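Fibronectin type III domain-containing protein (Simiduia agarivorans, PDB 6P2K) probably hydrolyses xyloglucan or related beta-glucans as a glycoside hydrolase family 74 enzyme, built from beta-propellers and carrying bound zinc ions. Local coordinates at residues Trp6-Pro11 with Gly397-Tyr402; Tyr31-Met36 with Phe61-Thr66; Gly38-Thr43 with Trp49-Asn54; Lys72-Val75 with Gly80-Ile83. All coordinates share one frame; numbering follows the deposited sequence.

How the interactions relate
Interactions 2, 3 and 4 cluster in two successive propeller blades, and interaction 1 ties them to a distant part of the chain. Interaction 3 is the outer hairpin of the blade made by strands 17-22 to 50-51; interaction 4 is a hairpin inside the next blade, strands 60-66 to 92-93; interaction 2 packs one blade on the other, its centre about 9 Å from the centres of both. Interactions 2 and 4 follow in series, while interaction 3 is nested within interaction 2. Interaction 1, some 14 Å from interaction 3 between centres, spans almost 390 residues and encloses the rest; Thr398 of its 397-402 segment packs on Met32, Tyr40 and Trp49, linking distant sequence to this blade.

Interaction 1: residues Trp6-Pro11 with Gly397-Tyr402; sequences WQPLNP and GTESTY
Asn10 and Glu399 meet with their side chains crossing at about a right angle, the amide and carboxylate planes turned 51° apart. The polar part of this meeting is modest: Asn10 ND2 gives a weak, bent hydrogen bond to Glu399 OE1 at 3.5 Å. On the other arm of the amide, OD1 is gripped more firmly. It accepts from Leu766 N and from Gln415 NE2, and it accepts a hydrogen bond from a water at 2.8 Å that also lies 2.6 Å from Thr401 OG1, so that one water joins the two segments a second time.

Nonpolar contact accompanies these bonds. Glu399 lays its aliphatic part along the amide, with CG 3.4 Å from Asn10 ND2 and CB 3.6 Å from Asn10 CG. A bend at chi2 (-83°) swings the carboxylate back past the amide, and OE1 comes to rest 3.6 Å from Pro8 CB. With the amide gone, as in an alanine here, Leu766 N and Gln415 NE2 would probably lose their shared acceptor, Glu399 OE1 its weak donor, and the water its link between Asn10 and Thr401.

The setting is a joint in the fold. Strand 7-8, close to the N-terminus, pairs with strand 765-770 at the far end of the chain and completes its four-stranded blade, the closure familiar from beta-propellers. The loop of 397-402, lying between strands 388-395 and 403-409, runs beside that seam; Pro8 and Glu399 both touch Trp767, while Thr401 leans on Gln415 and Gln417 of strand 412-417.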
loop_
_atom_site.group_PDB
_atom_site.type_symbol
_atom_site.label_atom_id
_atom_site.label_comp_id
_atom_site.label_asym_id
_atom_site.label_seq_id
_atom_site.Cartn_x
_atom_site.Cartn_y
_atom_site.Cartn_z
ATOM N N TRP B 6 42.763 9.461 16.959
ATOM C CA TRP B 6 41.357 9.728 17.221
ATOM C C TRP B 6 40.678 10.226 15.951
ATOM O O TRP B 6 41.204 11.101 15.256
ATOM C CB TRP B 6 41.209 10.747 18.347
ATOM C CG TRP B 6 41.437 10.152 19.703
ATOM C CD1 TRP B 6 42.612 10.110 20.393
ATOM C CD2 TRP B 6 40.462 9.508 20.528
ATOM N NE1 TRP B 6 42.428 9.479 21.601
ATOM C CE2 TRP B 6 41.116 9.100 21.707
ATOM C CE3 TRP B 6 39.097 9.236 20.386
ATOM C CZ2 TRP B 6 40.451 8.439 22.737
ATOM C CZ3 TRP B 6 38.441 8.576 21.409
ATOM C CH2 TRP B 6 39.118 8.186 22.568
ATOM N N GLN B 7 39.508 9.668 15.656
ATOM C CA GLN B 7 38.820 9.898 14.394
ATOM C C GLN B 7 37.519 10.641 14.654
ATOM O O GLN B 7 36.634 10.099 15.340
ATOM C CB GLN B 7 38.549 8.565 13.695
ATOM C CG GLN B 7 37.897 8.679 12.330
ATOM C CD GLN B 7 37.960 7.369 11.559
ATOM O OE1 GLN B 7 38.098 6.294 12.149
ATOM N NE2 GLN B 7 37.865 7.454 10.237
ATOM N N PRO B 8 37.350 11.858 14.141
ATOM C CA PRO B 8 36.106 12.595 14.372
ATOM C C PRO B 8 34.978 12.096 13.485
ATOM O O PRO B 8 35.183 11.702 12.335
ATOM C CB PRO B 8 36.482 14.037 14.017
ATOM C CG PRO B 8 37.544 13.891 12.980
ATOM C CD PRO B 8 38.314 12.631 13.337
ATOM N N LEU B 9 33.763 12.126 14.043
ATOM C CA LEU B 9 32.546 11.692 13.348
ATOM C C LEU B 9 31.478 12.753 13.609
ATOM O O LEU B 9 30.666 12.613 14.526
ATOM C CB LEU B 9 32.105 10.296 13.827
ATOM C CG LEU B 9 33.135 9.165 13.740
ATOM C CD1 LEU B 9 32.668 7.950 14.529
ATOM C CD2 LEU B 9 33.417 8.788 12.291
ATOM N N ASN B 10 31.481 13.817 12.804
ATOM C CA ASN B 10 30.696 15.001 13.127
ATOM C C ASN B 10 30.219 15.694 11.861
ATOM O O ASN B 10 30.879 15.608 10.819
ATOM C CB ASN B 10 31.514 15.978 13.982
ATOM C CG ASN B 10 31.822 15.420 15.349
ATOM O OD1 ASN B 10 30.917 15.216 16.161
ATOM N ND2 ASN B 10 33.099 15.156 15.613
ATOM N N PRO B 11 29.081 16.397 11.920
ATOM C CA PRO B 11 28.566 17.084 10.728
ATOM C C PRO B 11 29.180 18.452 10.484
ATOM O O PRO B 11 28.915 19.044 9.429
ATOM C CB PRO B 11 27.068 17.210 11.028
ATOM C CG PRO B 11 27.015 17.343 12.513
ATOM C CD PRO B 11 28.154 16.504 13.062
ATOM N N GLY B 397 35.855 20.010 9.100
ATOM C CA GLY B 397 37.039 19.982 9.942
ATOM C C GLY B 397 36.853 20.533 11.340
ATOM O O GLY B 397 37.760 20.379 12.174
ATOM N N THR B 398 35.734 21.179 11.644
ATOM C CA THR B 398 35.446 21.640 12.993
ATOM C C THR B 398 34.290 20.841 13.577
ATOM O O THR B 398 33.440 20.324 12.847
ATOM C CB THR B 398 35.100 23.131 13.018
ATOM O OG1 THR B 398 33.748 23.317 12.578
ATOM C CG2 THR B 398 36.039 23.917 12.120
ATOM N N GLU B 399 34.273 20.735 14.902
ATOM C CA GLU B 399 33.136 20.164 15.614
ATOM C C GLU B 399 33.056 20.830 16.978
ATOM O O GLU B 399 34.041 20.842 17.722
ATOM C CB GLU B 399 33.253 18.644 15.769
ATOM C CG GLU B 399 34.618 18.149 16.217
ATOM C CD GLU B 399 35.602 18.013 15.072
ATOM O OE1 GLU B 399 35.225 17.401 14.050
ATOM O OE2 GLU B 399 36.749 18.496 15.196
ATOM N N SER B 400 31.887 21.386 17.298
ATOM C CA SER B 400 31.766 22.183 18.513
ATOM C C SER B 400 30.462 21.909 19.254
ATOM O O SER B 400 29.959 22.783 19.968
ATOM C CB SER B 400 31.880 23.678 18.196
ATOM O OG SER B 400 32.931 23.926 17.281
ATOM N N THR B 401 29.913 20.704 19.120
ATOM C CA THR B 401 28.640 20.383 19.747
ATOM C C THR B 401 28.857 19.815 21.139
ATOM O O THR B 401 29.824 19.087 21.385
ATOM C CB THR B 401 27.846 19.374 18.915
ATOM O OG1 THR B 401 28.578 18.144 18.821
ATOM C CG2 THR B 401 27.578 19.920 17.519
ATOM N N TYR B 402 27.949 20.158 22.049
ATOM C CA TYR B 402 27.820 19.435 23.308
ATOM C C TYR B 402 27.038 18.155 23.034
ATOM O O TYR B 402 25.827 18.197 22.790
ATOM C CB TYR B 402 27.122 20.294 24.362
ATOM C CG TYR B 402 27.261 19.747 25.772
ATOM C CD1 TYR B 402 26.647 18.552 26.139
ATOM C CD2 TYR B 402 28.007 20.422 26.732
ATOM C CE1 TYR B 402 26.771 18.043 27.409
ATOM C CE2 TYR B 402 28.132 19.921 28.016
ATOM C CZ TYR B 402 27.514 18.728 28.344
ATOM O OH TYR B 402 27.630 18.211 29.610
HETATM O O HOH W 1 28.901 17.077 16.424
#

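Interaction 2: residues Tyr31-Met36 with Phe61-Thr66; sequences YMASDM and FAVAVT
Tyr31 and Ala33 face Val63 and Val65 across two strands that run nearly antiparallel, 162° between their directions, yet are joined here by side chains alone. Their axes come no nearer than 7.2 Å, too far for the ladder of backbone bonds that such an orientation might suggest. The strands belong to different sheets, and what holds the two segments together is apolar contact between neighbouring propeller blades.

Tyr31 carries most of it. Its CG stands anti to its own carbonyl carbon (chi1 -65°), which carries the phenol along the facing strand, past both valines, crossing each of them at about a right angle. The near end of the side chain meets Val63, with Tyr31 CB 3.8 Å from Val63 CG1. Farther out, Tyr31 CE1 lies 3.8 Å from Val65 CG2, so successive inward-pointing valines serve successive parts of one tyrosine. Val63 turns its other branch to the small residue two places on: Val63 CG2 is 4.4 Å from Ala33 CB, a looser touch. The phenolic oxygen has a polar partner, a weak hydrogen bond with Lys41 NZ.

At the end where Ala33 lies nearest Phe61, a zinc ion bound by Gln16 and Asp124 is about 11 Å from the Ala33 side chain. Strand 60-66 also carries a classic beta bulge at Phe61 and Ala62, against strand 72-77. Ile73 of that strand touches Tyr31, Val63 and Val65 together, while strands 17-22 and 39-42 flank 30-34 within its own sheet.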
loop_
_atom_site.group_PDB
_atom_site.type_symbol
_atom_site.label_atom_id
_atom_site.label_comp_id
_atom_site.label_asym_id
_atom_site.label_seq_id
_atom_site.Cartn_x
_atom_site.Cartn_y
_atom_site.Cartn_z
ATOM N N TYR B 31 41.006 32.494 9.994
ATOM C CA TYR B 31 41.039 31.848 11.297
ATOM C C TYR B 31 39.655 31.936 11.920
ATOM O O TYR B 31 38.961 32.947 11.764
ATOM C CB TYR B 31 42.079 32.497 12.207
ATOM C CG TYR B 31 43.489 32.317 11.698
ATOM C CD1 TYR B 31 44.027 33.187 10.759
ATOM C CD2 TYR B 31 44.274 31.262 12.139
ATOM C CE1 TYR B 31 45.313 33.016 10.285
ATOM C CE2 TYR B 31 45.560 31.084 11.672
ATOM C CZ TYR B 31 46.074 31.961 10.747
ATOM O OH TYR B 31 47.353 31.777 10.279
ATOM N N MET B 32 39.250 30.872 12.610
ATOM C CA MET B 32 37.949 30.818 13.261
ATOM C C MET B 32 38.138 30.693 14.764
ATOM O O MET B 32 38.928 29.863 15.231
ATOM C CB MET B 32 37.105 29.653 12.743
ATOM C CG MET B 32 35.668 29.693 13.246
ATOM S SD MET B 32 35.371 28.529 14.587
ATOM C CE MET B 32 35.434 27.013 13.654
ATOM N N ALA B 33 37.402 31.508 15.513
ATOM C CA ALA B 33 37.478 31.527 16.968
ATOM C C ALA B 33 36.278 30.775 17.531
ATOM O O ALA B 33 35.148 31.275 17.494
ATOM C CB ALA B 33 37.521 32.962 17.488
ATOM N N SER B 34 36.523 29.572 18.036
ATOM C CA SER B 34 35.524 28.825 18.782
ATOM C C SER B 34 35.634 29.170 20.263
ATOM O O SER B 34 36.574 29.837 20.701
ATOM C CB SER B 34 35.708 27.325 18.568
ATOM O OG SER B 34 36.854 26.867 19.263
ATOM N N ASP B 35 34.663 28.712 21.046
ATOM C CA ASP B 35 34.710 28.944 22.482
ATOM C C ASP B 35 35.151 27.719 23.274
ATOM O O ASP B 35 35.316 27.819 24.495
ATOM C CB ASP B 35 33.353 29.453 22.997
ATOM C CG ASP B 35 32.183 28.600 22.545
ATOM O OD1 ASP B 35 32.396 27.609 21.812
ATOM O OD2 ASP B 35 31.040 28.930 22.927
ATOM N N MET B 36 35.368 26.572 22.618
ATOM C CA MET B 36 35.855 25.392 23.323
ATOM C C MET B 36 36.897 24.581 22.558
ATOM O O MET B 36 37.371 23.575 23.093
ATOM C CB MET B 36 34.680 24.475 23.708
ATOM C CG MET B 36 33.718 25.118 24.702
ATOM S SD MET B 36 32.475 24.014 25.381
ATOM C CE MET B 36 33.374 23.293 26.753
ATOM N N PHE B 61 38.260 34.811 21.948
ATOM C CA PHE B 61 37.433 35.969 21.650
ATOM C C PHE B 61 37.954 36.816 20.498
ATOM O O PHE B 61 37.197 37.640 19.974
ATOM C CB PHE B 61 37.295 36.859 22.895
ATOM C CG PHE B 61 36.494 36.240 24.002
ATOM C CD1 PHE B 61 35.234 35.721 23.760
ATOM C CD2 PHE B 61 37.001 36.179 25.288
ATOM C CE1 PHE B 61 34.496 35.152 24.780
ATOM C CE2 PHE B 61 36.267 35.609 26.310
ATOM C CZ PHE B 61 35.014 35.095 26.054
ATOM N N ALA B 62 39.211 36.645 20.089
ATOM C CA ALA B 62 39.773 37.485 19.041
ATOM C C ALA B 62 41.004 36.821 18.441
ATOM O O ALA B 62 41.760 36.135 19.135
ATOM C CB ALA B 62 40.136 38.876 19.571
ATOM N N VAL B 63 41.191 37.038 17.142
ATOM C CA VAL B 63 42.379 36.605 16.415
ATOM C C VAL B 63 42.803 37.739 15.493
ATOM O O VAL B 63 41.963 38.366 14.840
ATOM C CB VAL B 63 42.129 35.310 15.608
ATOM C CG1 VAL B 63 43.378 34.906 14.840
ATOM C CG2 VAL B 63 41.685 34.180 16.519
ATOM N N ALA B 64 44.108 38.008 15.441
ATOM C CA ALA B 64 44.641 39.043 14.565
ATOM C C ALA B 64 45.974 38.591 13.991
ATOM O O ALA B 64 46.833 38.090 14.722
ATOM C CB ALA B 64 44.813 40.373 15.307
ATOM N N VAL B 65 46.139 38.768 12.683
ATOM C CA VAL B 65 47.389 38.476 11.990
ATOM C C VAL B 65 48.129 39.786 11.766
ATOM O O VAL B 65 47.522 40.794 11.391
ATOM C CB VAL B 65 47.129 37.746 10.657
ATOM C CG1 VAL B 65 48.416 37.156 10.117
ATOM C CG2 VAL B 65 46.083 36.662 10.842
ATOM N N THR B 66 49.433 39.776 11.991
ATOM C CA THR B 66 50.204 41.006 11.878
ATOM C C THR B 66 50.288 41.446 10.422
ATOM O O THR B 66 50.652 40.641 9.556
ATOM C CB THR B 66 51.607 40.828 12.439
ATOM O OG1 THR B 66 52.259 39.751 11.758
ATOM C CG2 THR B 66 51.551 40.542 13.926
#

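Interaction 3: residues Gly38-Thr43 with Trp49-Asn54; sequences GVYKST and WQITGN. With PE3 (3,6,9,12,15,18,21,24,27,30,33,36,39-tridecaoxahentetracontane-1,41-diol), chain C.
Lys41 and Gln50 form an antiparallel hydrogen-bonded pair: Lys41 N reaches Gln50 O at 2.8 Å, and Gln50 N reaches Lys41 O at 2.7 Å, both nearly straight. On one side of this pair, Tyr40 and Ile51 make a non-hydrogen-bonded pair with diverging side chains; beyond it the backbone bond weakens, Thr52 N lying 3.3 Å from Val39 O.

The Thr52 hydroxyl makes good that loss. Its OG1, placed between the backbone N and the carbonyl carbon (chi1 69°), donates to Val39 O at 2.8 Å from above the carbonyl plane. The same OG1 meets Tyr91 OH and accepts from a water that also binds Val39 N and Gly53 O. A valine in place of Thr52 would probably take from Val39 O its short hydroxyl donor, leaving the weak backbone N-H bond as the direct protein link across this pairing, and deprive Tyr91 OH and the bridging water of a partner.

The hairpin joins strands 39-42 and 50-51, the last two of their propeller blade, and the sequence from Ser42 to Trp49 fits an Asp-box, with Asn44 in the place of the usual aspartate: Ser42 OG bonds to Asn44 OD1 and Gly46 N within the turn. Across the box, Ser42 CB sits over one face of the Trp49 indole, 3.9 Å from the six-membered ring centroid, a CH-pi contact. Tyr40 CB adds a touch to Trp49 CE3 at 3.9 Å, and the indole NE1 is bonded to Lys374 O. At the outer edge, Tyr40 CE2 lies 3.8 Å from Ile51 CG2, while a polyethylene glycol molecule rests against Ile51 and Asn54.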
loop_
_atom_site.group_PDB
_atom_site.type_symbol
_atom_site.label_atom_id
_atom_site.label_comp_id
_atom_site.label_asym_id
_atom_site.label_seq_id
_atom_site.Cartn_x
_atom_site.Cartn_y
_atom_site.Cartn_z
ATOM N N GLY B 38 39.578 26.366 20.756
ATOM C CA GLY B 38 40.661 27.239 20.349
ATOM C C GLY B 38 40.438 27.756 18.940
ATOM O O GLY B 38 39.306 28.023 18.519
ATOM N N VAL B 39 41.530 27.882 18.190
ATOM C CA VAL B 39 41.532 28.534 16.885
ATOM C C VAL B 39 41.666 27.477 15.797
ATOM O O VAL B 39 42.546 26.611 15.870
ATOM C CB VAL B 39 42.666 29.570 16.781
ATOM C CG1 VAL B 39 42.757 30.129 15.365
ATOM C CG2 VAL B 39 42.461 30.684 17.789
ATOM N N TYR B 40 40.797 27.551 14.790
ATOM C CA TYR B 40 40.936 26.776 13.566
ATOM C C TYR B 40 41.499 27.654 12.455
ATOM O O TYR B 40 41.279 28.867 12.426
ATOM C CB TYR B 40 39.598 26.201 13.104
ATOM C CG TYR B 40 39.008 25.119 13.972
ATOM C CD1 TYR B 40 38.142 25.433 15.012
ATOM C CD2 TYR B 40 39.290 23.777 13.731
ATOM C CE1 TYR B 40 37.582 24.442 15.795
ATOM C CE2 TYR B 40 38.738 22.779 14.514
ATOM C CZ TYR B 40 37.884 23.119 15.542
ATOM O OH TYR B 40 37.326 22.135 16.318
ATOM N N LYS B 41 42.201 27.018 11.519
ATOM C CA LYS B 41 42.813 27.691 10.382
ATOM C C LYS B 41 42.339 27.048 9.085
ATOM O O LYS B 41 42.077 25.841 9.030
ATOM C CB LYS B 41 44.345 27.629 10.471
ATOM C CG LYS B 41 45.094 28.377 9.380
ATOM C CD LYS B 41 46.599 28.170 9.506
ATOM C CE LYS B 41 47.361 28.989 8.471
ATOM N NZ LYS B 41 48.772 29.249 8.875
ATOM N N SER B 42 42.226 27.865 8.038
ATOM C CA SER B 42 41.919 27.366 6.706
ATOM C C SER B 42 42.668 28.205 5.683
ATOM O O SER B 42 42.721 29.435 5.803
ATOM C CB SER B 42 40.412 27.420 6.418
ATOM O OG SER B 42 40.167 27.513 5.022
ATOM N N THR B 43 43.243 27.542 4.680
ATOM C CA THR B 43 43.928 28.231 3.591
ATOM C C THR B 43 43.180 28.129 2.267
ATOM O O THR B 43 43.736 28.487 1.225
ATOM C CB THR B 43 45.351 27.697 3.417
ATOM O OG1 THR B 43 45.301 26.345 2.942
ATOM C CG2 THR B 43 46.112 27.745 4.732
ATOM N N TRP B 49 38.941 23.050 7.257
ATOM C CA TRP B 49 39.512 23.685 8.435
ATOM C C TRP B 49 40.478 22.736 9.129
ATOM O O TRP B 49 40.255 21.521 9.162
ATOM C CB TRP B 49 38.416 24.112 9.418
ATOM C CG TRP B 49 37.466 25.121 8.860
ATOM C CD1 TRP B 49 36.313 24.870 8.172
ATOM C CD2 TRP B 49 37.580 26.546 8.947
ATOM N NE1 TRP B 49 35.704 26.051 7.823
ATOM C CE2 TRP B 49 36.463 27.094 8.288
ATOM C CE3 TRP B 49 38.521 27.411 9.517
ATOM C CZ2 TRP B 49 36.257 28.468 8.186
ATOM C CZ3 TRP B 49 38.317 28.775 9.411
ATOM C CH2 TRP B 49 37.195 29.290 8.750
ATOM N N GLN B 50 41.543 23.298 9.696
ATOM C CA GLN B 50 42.545 22.533 10.424
ATOM C C GLN B 50 42.747 23.130 11.808
ATOM O O GLN B 50 42.636 24.343 12.000
ATOM C CB GLN B 50 43.895 22.504 9.684
ATOM C CG GLN B 50 43.899 21.727 8.378
ATOM C CD GLN B 50 43.246 22.490 7.240
ATOM O OE1 GLN B 50 42.484 21.925 6.453
ATOM N NE2 GLN B 50 43.542 23.783 7.149
ATOM N N ILE B 51 43.057 22.265 12.776
ATOM C CA ILE B 51 43.376 22.746 14.116
ATOM C C ILE B 51 44.703 23.499 14.097
ATOM O O ILE B 51 45.537 23.335 13.199
ATOM C CB ILE B 51 43.412 21.583 15.120
ATOM C CG1 ILE B 51 44.422 20.526 14.673
ATOM C CG2 ILE B 51 42.040 20.972 15.288
ATOM C CD1 ILE B 51 45.687 20.521 15.483
ATOM N N THR B 52 44.890 24.353 15.101
ATOM C CA THR B 52 46.160 25.046 15.282
ATOM C C THR B 52 46.797 24.629 16.603
ATOM O O THR B 52 46.435 23.591 17.167
ATOM C CB THR B 52 45.967 26.565 15.228
ATOM O OG1 THR B 52 45.252 26.998 16.390
ATOM C CG2 THR B 52 45.187 26.959 13.979
ATOM N N GLY B 53 47.735 25.426 17.110
ATOM C CA GLY B 53 48.468 25.043 18.300
ATOM C C GLY B 53 47.615 25.037 19.558
ATOM O O GLY B 53 46.495 25.547 19.601
ATOM N N ASN B 54 48.176 24.446 20.614
ATOM C CA ASN B 54 47.482 24.339 21.892
ATOM C C ASN B 54 47.542 25.659 22.650
ATOM O O ASN B 54 48.622 26.219 22.856
ATOM C CB ASN B 54 48.095 23.230 22.747
ATOM C CG ASN B 54 47.846 21.849 22.179
ATOM O OD1 ASN B 54 46.786 21.577 21.617
ATOM N ND2 ASN B 54 48.826 20.965 22.328
HETATM O O43 PE3 C . 50.687 22.825 13.487
HETATM C C42 PE3 C . 50.532 21.854 14.524
HETATM C C41 PE3 C . 49.042 21.586 14.724
HETATM O O40 PE3 C . 48.776 20.609 15.746
HETATM C C39 PE3 C . 49.238 20.984 17.053
HETATM C C38 PE3 C . 48.838 19.843 17.980
HETATM O O37 PE3 C . 49.242 20.097 19.333
HETATM O O HOH W 2 44.030 26.177 19.021
HETATM O O HOH W 3 43.555 24.032 17.374
HETATM O O HOH W 4 42.406 24.746 4.538
#

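Interaction 4: residues Lys72-Val75 with Gly80-Ile83; sequences KIFV and GLHI
Phe74 and Val75 pair with Ile83 and His82 in an antiparallel beta hairpin, the two central strands, 72-77 and 80-84, of a four-stranded propeller blade. The segment axes approach to 4.7 Å, their N-to-C directions 163° apart. Val75 and His82 are the hydrogen-bonded pair, with Val75 N to His82 O at 3.0 Å and His82 N to Val75 O at 2.7 Å. Phe74 and Ile83 form the adjoining non-hydrogen-bonded pair, where CA-H groups take over: Phe74 CA lies 3.5 Å from His82 O.

The two faces differ in character. On that of Phe74 and Ile83 the side chains lie alongside each other, pointing the same way, and Ile83 CD1 comes within 3.8 Å of Phe74 CE1. Leu81 brings CD2 to 3.9 Å from Phe74 CD1, its first torsion (chi1 -159°) setting CG opposite the backbone N; CD2 lies on the other side of the ring plane from Ile83 CD1. Ile105 of the next blade packs on Phe74 and Leu81 alike. The opposite face holds Val75 and His82, their CB atoms 4.3 Å apart; Val75 also touches Val60 and Tyr91.

The imidazole turns its edge toward Val75 O, but its polar contacts are with others. ND1 gives a weak hydrogen bond to Gly80 O at 3.2 Å, two residues back, and NE2 is bonded to Val56 N. A ring that donates through ND1 and accepts through NE2 is likely to be neutral with the proton on ND1, a reading that leans mainly on the NE2 bond to Val56 N, since the ND1 bond is weak.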
loop_
_atom_site.group_PDB
_atom_site.type_symbol
_atom_site.label_atom_id
_atom_site.label_comp_id
_atom_site.label_asym_id
_atom_site.label_seq_id
_atom_site.Cartn_x
_atom_site.Cartn_y
_atom_site.Cartn_z
ATOM N N LYS B 72 53.111 35.888 12.431
ATOM C CA LYS B 72 52.916 36.390 13.787
ATOM C C LYS B 72 51.425 36.634 13.997
ATOM O O LYS B 72 50.838 37.511 13.356
ATOM C CB LYS B 72 53.724 37.661 14.025
ATOM C CG LYS B 72 53.744 38.105 15.478
ATOM C CD LYS B 72 55.056 38.784 15.851
ATOM C CE LYS B 72 55.061 40.249 15.449
ATOM N NZ LYS B 72 56.275 40.949 15.953
ATOM N N ILE B 73 50.819 35.861 14.895
ATOM C CA ILE B 73 49.377 35.876 15.114
ATOM C C ILE B 73 49.106 36.077 16.598
ATOM O O ILE B 73 49.742 35.435 17.442
ATOM C CB ILE B 73 48.721 34.572 14.620
ATOM C CG1 ILE B 73 48.863 34.456 13.106
ATOM C CG2 ILE B 73 47.259 34.506 15.037
ATOM C CD1 ILE B 73 48.916 33.037 12.630
ATOM N N PHE B 74 48.163 36.958 16.911
ATOM C CA PHE B 74 47.728 37.194 18.279
ATOM C C PHE B 74 46.338 36.606 18.484
ATOM O O PHE B 74 45.462 36.741 17.623
ATOM C CB PHE B 74 47.726 38.686 18.608
ATOM C CG PHE B 74 49.092 39.304 18.605
ATOM C CD1 PHE B 74 49.880 39.283 19.745
ATOM C CD2 PHE B 74 49.594 39.902 17.460
ATOM C CE1 PHE B 74 51.145 39.850 19.744
ATOM C CE2 PHE B 74 50.855 40.471 17.453
ATOM C CZ PHE B 74 51.632 40.444 18.596
ATOM N N VAL B 75 46.150 35.950 19.627
ATOM C CA VAL B 75 44.903 35.274 19.971
ATOM C C VAL B 75 44.494 35.719 21.367
ATOM O O VAL B 75 45.221 35.476 22.338
ATOM C CB VAL B 75 45.044 33.742 19.919
ATOM C CG1 VAL B 75 43.749 33.076 20.356
ATOM C CG2 VAL B 75 45.443 33.286 18.525
ATOM N N GLY B 80 43.777 35.400 28.622
ATOM C CA GLY B 80 44.741 36.389 28.196
ATOM C C GLY B 80 45.215 36.166 26.778
ATOM O O GLY B 80 44.838 35.212 26.099
ATOM N N LEU B 81 46.074 37.081 26.339
ATOM C CA LEU B 81 46.592 37.060 24.980
ATOM C C LEU B 81 47.617 35.944 24.807
ATOM O O LEU B 81 48.414 35.666 25.706
ATOM C CB LEU B 81 47.226 38.414 24.653
ATOM C CG LEU B 81 47.419 38.852 23.202
ATOM C CD1 LEU B 81 46.081 39.083 22.524
ATOM C CD2 LEU B 81 48.259 40.114 23.170
ATOM N N HIS B 82 47.581 35.298 23.645
ATOM C CA HIS B 82 48.613 34.366 23.219
ATOM C C HIS B 82 49.309 34.928 21.986
ATOM O O HIS B 82 48.733 35.715 21.230
ATOM C CB HIS B 82 48.036 32.979 22.892
ATOM C CG HIS B 82 47.434 32.274 24.068
ATOM N ND1 HIS B 82 46.351 32.772 24.759
ATOM C CD2 HIS B 82 47.755 31.102 24.664
ATOM C CE1 HIS B 82 46.034 31.939 25.735
ATOM N NE2 HIS B 82 46.870 30.916 25.698
ATOM N N ILE B 83 50.555 34.513 21.778
ATOM C CA ILE B 83 51.325 34.953 20.621
ATOM C C ILE B 83 51.934 33.735 19.940
ATOM O O ILE B 83 52.508 32.862 20.601
ATOM C CB ILE B 83 52.412 35.980 21.005
ATOM C CG1 ILE B 83 53.116 36.507 19.750
ATOM C CG2 ILE B 83 53.409 35.397 22.007
ATOM C CD1 ILE B 83 54.178 37.552 20.038
#